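Local coordinates for large adhesion protein (Lap) involved in biofilm formation (Marinobacter hydrocarbonoclasticus, PDB 6XI3) that probably forms part of the calcium-stiffened extender of a bacterial RTX adhesin, a chain of tandem Ig-like beta-sandwich domains that projects the protein toward its target in biofilm formation, at residues N56-I61 / N72-V77; G28-S33 / V100-Q105. All coordinates share one frame; numbering follows the deposited sequence.

Contact 1. Residues N56-I61 / N72-V77; sequences NEQVAI and NAIATV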
loop_
_atom_site.group_PDB
_atom_site.type_symbol
_atom_site.label_atom_id
_atom_site.label_comp_id
_atom_site.label_asym_id
_atom_site.label_seq_id
_atom_site.Cartn_x
_atom_site.Cartn_y
_atom_site.Cartn_z
ATOM N N ASN A 56 -24.472 26.270 -69.796
ATOM C CA ASN A 56 -23.083 26.763 -69.951
ATOM C C ASN A 56 -22.756 27.828 -68.899
ATOM O O ASN A 56 -21.584 28.287 -68.862
ATOM C CB ASN A 56 -22.813 27.155 -71.414
ATOM C CG ASN A 56 -22.974 25.953 -72.335
ATOM O OD1 ASN A 56 -22.547 24.850 -71.986
ATOM N ND2 ASN A 56 -23.576 26.143 -73.504
ATOM N N GLU A 57 -23.699 28.158 -68.020
ATOM C CA GLU A 57 -23.390 28.952 -66.807
ATOM C C GLU A 57 -22.796 27.983 -65.773
ATOM O O GLU A 57 -22.873 26.759 -65.997
ATOM C CB GLU A 57 -24.626 29.665 -66.289
ATOM C CG GLU A 57 -25.097 30.743 -67.258
ATOM C CD GLU A 57 -24.072 31.830 -67.536
ATOM O OE1 GLU A 57 -23.510 32.347 -66.566
ATOM O OE2 GLU A 57 -23.782 32.105 -68.721
ATOM N N GLN A 58 -22.179 28.528 -64.741
ATOM C CA GLN A 58 -21.453 27.755 -63.712
ATOM C C GLN A 58 -22.234 27.780 -62.395
ATOM O O GLN A 58 -22.934 28.790 -62.106
ATOM C CB GLN A 58 -20.031 28.305 -63.555
ATOM C CG GLN A 58 -19.085 27.764 -64.620
ATOM C CD GLN A 58 -19.398 28.301 -65.993
ATOM O OE1 GLN A 58 -19.341 29.505 -66.176
ATOM N NE2 GLN A 58 -19.693 27.419 -66.956
ATOM N N VAL A 59 -22.123 26.666 -61.661
ATOM C CA VAL A 59 -22.523 26.533 -60.243
ATOM C C VAL A 59 -21.251 26.544 -59.409
ATOM O O VAL A 59 -20.407 25.688 -59.638
ATOM C CB VAL A 59 -23.323 25.259 -59.975
ATOM C CG1 VAL A 59 -23.737 25.192 -58.519
ATOM C CG2 VAL A 59 -24.521 25.129 -60.892
ATOM N N ALA A 60 -21.110 27.522 -58.520
ATOM C CA ALA A 60 -19.967 27.602 -57.580
ATOM C C ALA A 60 -20.308 26.720 -56.381
ATOM O O ALA A 60 -21.485 26.687 -55.922
ATOM C CB ALA A 60 -19.705 29.023 -57.147
ATOM N N ILE A 61 -19.328 25.993 -55.887
ATOM C CA ILE A 61 -19.597 25.037 -54.797
ATOM C C ILE A 61 -18.551 25.268 -53.725
ATOM O O ILE A 61 -17.383 25.460 -54.075
ATOM C CB ILE A 61 -19.573 23.611 -55.340
ATOM C CG1 ILE A 61 -20.822 23.335 -56.165
ATOM C CG2 ILE A 61 -19.429 22.615 -54.206
ATOM C CD1 ILE A 61 -20.597 22.266 -57.163
ATOM N N ASN A 72 -13.157 24.623 -52.621
ATOM C CA ASN A 72 -13.862 25.375 -53.690
ATOM C C ASN A 72 -13.915 24.522 -54.953
ATOM O O ASN A 72 -12.862 24.000 -55.336
ATOM C CB ASN A 72 -13.170 26.700 -53.990
ATOM C CG ASN A 72 -13.407 27.679 -52.866
ATOM O OD1 ASN A 72 -14.531 28.134 -52.664
ATOM N ND2 ASN A 72 -12.378 27.889 -52.064
ATOM N N ALA A 73 -15.096 24.420 -55.560
ATOM C CA ALA A 73 -15.314 23.696 -56.829
ATOM C C ALA A 73 -16.281 24.475 -57.724
ATOM O O ALA A 73 -16.901 25.461 -57.271
ATOM C CB ALA A 73 -15.802 22.295 -56.565
ATOM N N ILE A 74 -16.338 24.071 -58.981
ATOM C CA ILE A 74 -17.210 24.717 -60.000
ATOM C C ILE A 74 -17.676 23.631 -60.954
ATOM O O ILE A 74 -16.861 22.731 -61.337
ATOM C CB ILE A 74 -16.466 25.875 -60.694
ATOM C CG1 ILE A 74 -17.395 26.797 -61.481
ATOM C CG2 ILE A 74 -15.348 25.351 -61.563
ATOM C CD1 ILE A 74 -16.774 28.151 -61.758
ATOM N N ALA A 75 -18.928 23.727 -61.365
ATOM C CA ALA A 75 -19.525 22.792 -62.337
ATOM C C ALA A 75 -20.250 23.563 -63.423
ATOM O O ALA A 75 -20.698 24.683 -63.123
ATOM C CB ALA A 75 -20.497 21.889 -61.636
ATOM N N THR A 76 -20.450 22.947 -64.592
ATOM C CA THR A 76 -21.223 23.587 -65.689
ATOM C C THR A 76 -22.648 23.001 -65.765
ATOM O O THR A 76 -22.849 21.776 -65.742
ATOM C CB THR A 76 -20.463 23.552 -67.009
ATOM O OG1 THR A 76 -19.301 24.387 -66.928
ATOM C CG2 THR A 76 -21.344 24.007 -68.156
ATOM N N VAL A 77 -23.631 23.879 -65.877
ATOM C CA VAL A 77 -25.055 23.534 -66.119
ATOM C C VAL A 77 -25.207 22.960 -67.530
ATOM O O VAL A 77 -24.843 23.655 -68.536
ATOM C CB VAL A 77 -25.953 24.762 -65.876
ATOM C CG1 VAL A 77 -27.394 24.461 -66.190
ATOM C CG2 VAL A 77 -25.818 25.293 -64.452
HETATM O O HOH W 1 -24.224 23.158 -71.201
HETATM O O HOH W 2 -16.344 28.032 -54.846
#
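Residues 58-61 and 72-76 run antiparallel, their axes 4.5 Å apart at closest approach and at an angle of 159°, and two-way backbone bonds join Val59 with Ala75 and Ile61 with Ala73. Beyond the regular ladder the pairing carries on: Val77 N gives its hydrogen to Glu57 O at 3.0 Å, and Asn56 N gives its own to Val77 O.

Residues alternate between the two faces of the sheet. On the exposed one lie Gln58, Ala60, Ile74 and Thr76. Gln58 and Thr76 run alongside each other in the same direction, and Gln58 NE2 donates to Thr76 OG1 over 3.1 Å, with the hydroxyl oxygen close to the plane of the amide. The bend at chi2 (69°) folds the glutamine back, and the same NE2 also reaches Asn56 O at 2.8 Å, from above that carbonyl's plane. The first bond is the straighter (158° at the hydrogen), the second bent; together they would restrict the amide's rotation. Gln58 CB and CG rest against Ile74 CG1 and CD1, CB to CG1 being 3.7 Å: the methylenes of a glutamine can cover an isoleucine while its amide stays among polar partners.

The side chains of Val59, Ile61, Ala73 and Ala75 on the face turned to the core are apolar, and Val77 joins them just beyond the strand. Val59 CG2 meets Val77 CG2 at 3.8 Å, the two side chains crossing at about a right angle, while Ile61 CB sits 4.2 Å from Ala73 CB. Small alanines at 73 and 75 admit Leu85 and Tyr83 from strand 82-89.

Waters bridge both ends, one from Asn56 OD1 to Val77 O and the other from Ile61 O to Asn72 OD1. With one mixed face and one apolar face, this is a beta hairpin at the margin of the four-stranded sheet of an Ig-like beta-sandwich.

Contact 2. Residues G28-S33 / V100-Q105; sequences GALTVS and VEASAQ. With EDO (1,2-ethanediol), chain K.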
loop_
_atom_site.group_PDB
_atom_site.type_symbol
_atom_site.label_atom_id
_atom_site.label_comp_id
_atom_site.label_asym_id
_atom_site.label_seq_id
_atom_site.Cartn_x
_atom_site.Cartn_y
_atom_site.Cartn_z
ATOM N N GLY A 28 -36.398 31.264 -60.829
ATOM C CA GLY A 28 -35.078 30.607 -60.801
ATOM C C GLY A 28 -34.961 29.661 -59.621
ATOM O O GLY A 28 -35.412 30.036 -58.536
ATOM N N ALA A 29 -34.385 28.469 -59.788
ATOM C CA ALA A 29 -34.207 27.524 -58.647
ATOM C C ALA A 29 -32.883 26.770 -58.802
ATOM O O ALA A 29 -32.410 26.583 -59.937
ATOM C CB ALA A 29 -35.398 26.591 -58.533
ATOM N N LEU A 30 -32.258 26.430 -57.684
ATOM C CA LEU A 30 -31.029 25.613 -57.663
ATOM C C LEU A 30 -31.183 24.576 -56.558
ATOM O O LEU A 30 -31.635 24.950 -55.455
ATOM C CB LEU A 30 -29.820 26.531 -57.439
ATOM C CG LEU A 30 -28.479 25.880 -57.115
ATOM C CD1 LEU A 30 -27.980 25.076 -58.291
ATOM C CD2 LEU A 30 -27.475 26.965 -56.766
ATOM N N THR A 31 -30.797 23.334 -56.838
ATOM C CA THR A 31 -30.622 22.282 -55.794
ATOM C C THR A 31 -29.198 21.757 -55.863
ATOM O O THR A 31 -28.609 21.701 -56.981
ATOM C CB THR A 31 -31.592 21.097 -55.939
ATOM O OG1 THR A 31 -31.214 20.392 -57.122
ATOM C CG2 THR A 31 -33.052 21.506 -56.020
ATOM N N VAL A 32 -28.717 21.252 -54.730
ATOM C CA VAL A 32 -27.448 20.494 -54.690
ATOM C C VAL A 32 -27.674 19.281 -53.782
ATOM O O VAL A 32 -28.415 19.414 -52.816
ATOM C CB VAL A 32 -26.303 21.404 -54.227
ATOM C CG1 VAL A 32 -26.450 21.804 -52.757
ATOM C CG2 VAL A 32 -24.950 20.786 -54.509
ATOM N N SER A 33 -27.088 18.129 -54.106
ATOM C CA SER A 33 -27.096 16.944 -53.217
ATOM C C SER A 33 -25.671 16.460 -53.105
ATOM O O SER A 33 -24.952 16.568 -54.090
ATOM C CB SER A 33 -28.027 15.838 -53.668
ATOM O OG SER A 33 -27.713 15.453 -54.976
ATOM N N VAL A 100 -22.125 21.457 -47.833
ATOM C CA VAL A 100 -22.003 21.795 -49.265
ATOM C C VAL A 100 -22.874 23.032 -49.474
ATOM O O VAL A 100 -24.036 23.008 -49.010
ATOM C CB VAL A 100 -22.438 20.614 -50.138
ATOM C CG1 VAL A 100 -22.324 20.957 -51.609
ATOM C CG2 VAL A 100 -21.665 19.354 -49.814
ATOM N N GLU A 101 -22.322 24.094 -50.063
ATOM C CA GLU A 101 -23.129 25.285 -50.475
ATOM C C GLU A 101 -22.999 25.399 -51.995
ATOM O O GLU A 101 -21.855 25.352 -52.490
ATOM C CB GLU A 101 -22.665 26.591 -49.814
ATOM C CG GLU A 101 -22.896 26.692 -48.309
ATOM C CD GLU A 101 -24.344 26.722 -47.811
ATOM O OE1 GLU A 101 -25.264 27.140 -48.598
ATOM O OE2 GLU A 101 -24.561 26.313 -46.632
ATOM N N ALA A 102 -24.116 25.470 -52.716
ATOM C CA ALA A 102 -24.086 25.722 -54.164
ATOM C C ALA A 102 -24.674 27.107 -54.419
ATOM O O ALA A 102 -25.595 27.497 -53.694
ATOM C CB ALA A 102 -24.848 24.655 -54.884
ATOM N N SER A 103 -24.164 27.821 -55.415
ATOM C CA SER A 103 -24.711 29.148 -55.789
ATOM C C SER A 103 -24.650 29.309 -57.302
ATOM O O SER A 103 -23.729 28.804 -57.968
ATOM C CB SER A 103 -24.021 30.268 -55.058
ATOM O OG SER A 103 -22.687 30.422 -55.512
ATOM N N ALA A 104 -25.650 29.980 -57.843
ATOM C CA ALA A 104 -25.662 30.351 -59.262
ATOM C C ALA A 104 -26.583 31.563 -59.420
ATOM O O ALA A 104 -27.152 32.040 -58.393
ATOM C CB ALA A 104 -26.088 29.155 -60.086
ATOM N N GLN A 105 -26.662 32.073 -60.636
ATOM C CA GLN A 105 -27.573 33.191 -60.979
ATOM C C GLN A 105 -28.530 32.685 -62.054
ATOM O O GLN A 105 -28.086 32.056 -63.022
ATOM C CB GLN A 105 -26.800 34.418 -61.470
ATOM C CG GLN A 105 -25.924 35.047 -60.395
ATOM C CD GLN A 105 -24.585 34.351 -60.284
ATOM O OE1 GLN A 105 -23.962 34.004 -61.286
ATOM N NE2 GLN A 105 -24.138 34.098 -59.054
HETATM C C1 EDO K . -30.091 19.137 -49.823
HETATM O O1 EDO K . -29.719 17.799 -50.153
HETATM C C2 EDO K . -29.954 20.123 -50.964
HETATM O O2 EDO K . -31.021 20.093 -51.925
#
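Val32 packs directly on Ala102, CB to CB 3.6 Å. Both branches of the valine flank that methyl, and CG2, set anti to the backbone N while CG1 takes the place between N and the carbonyl carbon (chi1 69°), also reaches Val100 CG1 at 3.9 Å. These two valines meet at a slant. Two residues earlier on the same side of the strand, Leu30 sends a single branch across: CD2 lies 3.6 Å from Ala102 O. The same Leu30 CD2 is 4.0 Å from Ala102 CB and also touches the methyl of Ala104. A leucine is long enough to span from its own strand to the opposing backbone, and the alanines are short enough to let it approach.

The strand axes come no closer than 7.3 Å; with no backbone pairing, side chains bridge the gap, Leu30 reaching as far as the opposing backbone. The contact joins the two sheets of an Ig-like beta-sandwich: strand 29-38 is an outermost strand of the three-stranded sheet, and strand 96-105 is an inner strand of the four-stranded one. Alternation sends Leu30, Val32, Val100, Ala102 and Ala104 into the core, while Thr31 and Glu101 turn outward.

Tyr83 touches Leu30, Val32 and Ala102 in this core, and its OH is hydrogen-bonded to Thr31 O. Strand 29-38 is held by backbone bonds to strand 43-51, as in Thr31 with Thr49, and Val32 N donates to Asp114 OD2 of strand 111-120, a polar tie between the sheets. On the opposing sheet, Val100 pairs with Ala116 through the backbone and Glu101 with Thr62.

Overall arrangement
Both contacts belong to the first Ig-like domain of the chain, their centres about 9 Å apart. Contact 1 is nested along the sequence inside the loop that contact 2 closes: residues 28-33 come first, then the hairpin of 56-61 and 72-77, and finally 100-105. The four-stranded sheet links them, since strands 58-64 and 96-105 are neighbours in it, with a probable hydrogen bond from Ser103 N to Ala60 O (3.0 Å) and packing of Val59 CG1 on Ala102 CB (3.8 Å). Contact 1 builds that sheet laterally, whereas contact 2 joins it to the other sheet. Asp95, just before strand 96-105, shares a calcium ion with Asp121, Thr123, Asp149 and Asn205 of the junction and next domain, consistent with calcium stiffening the junctions.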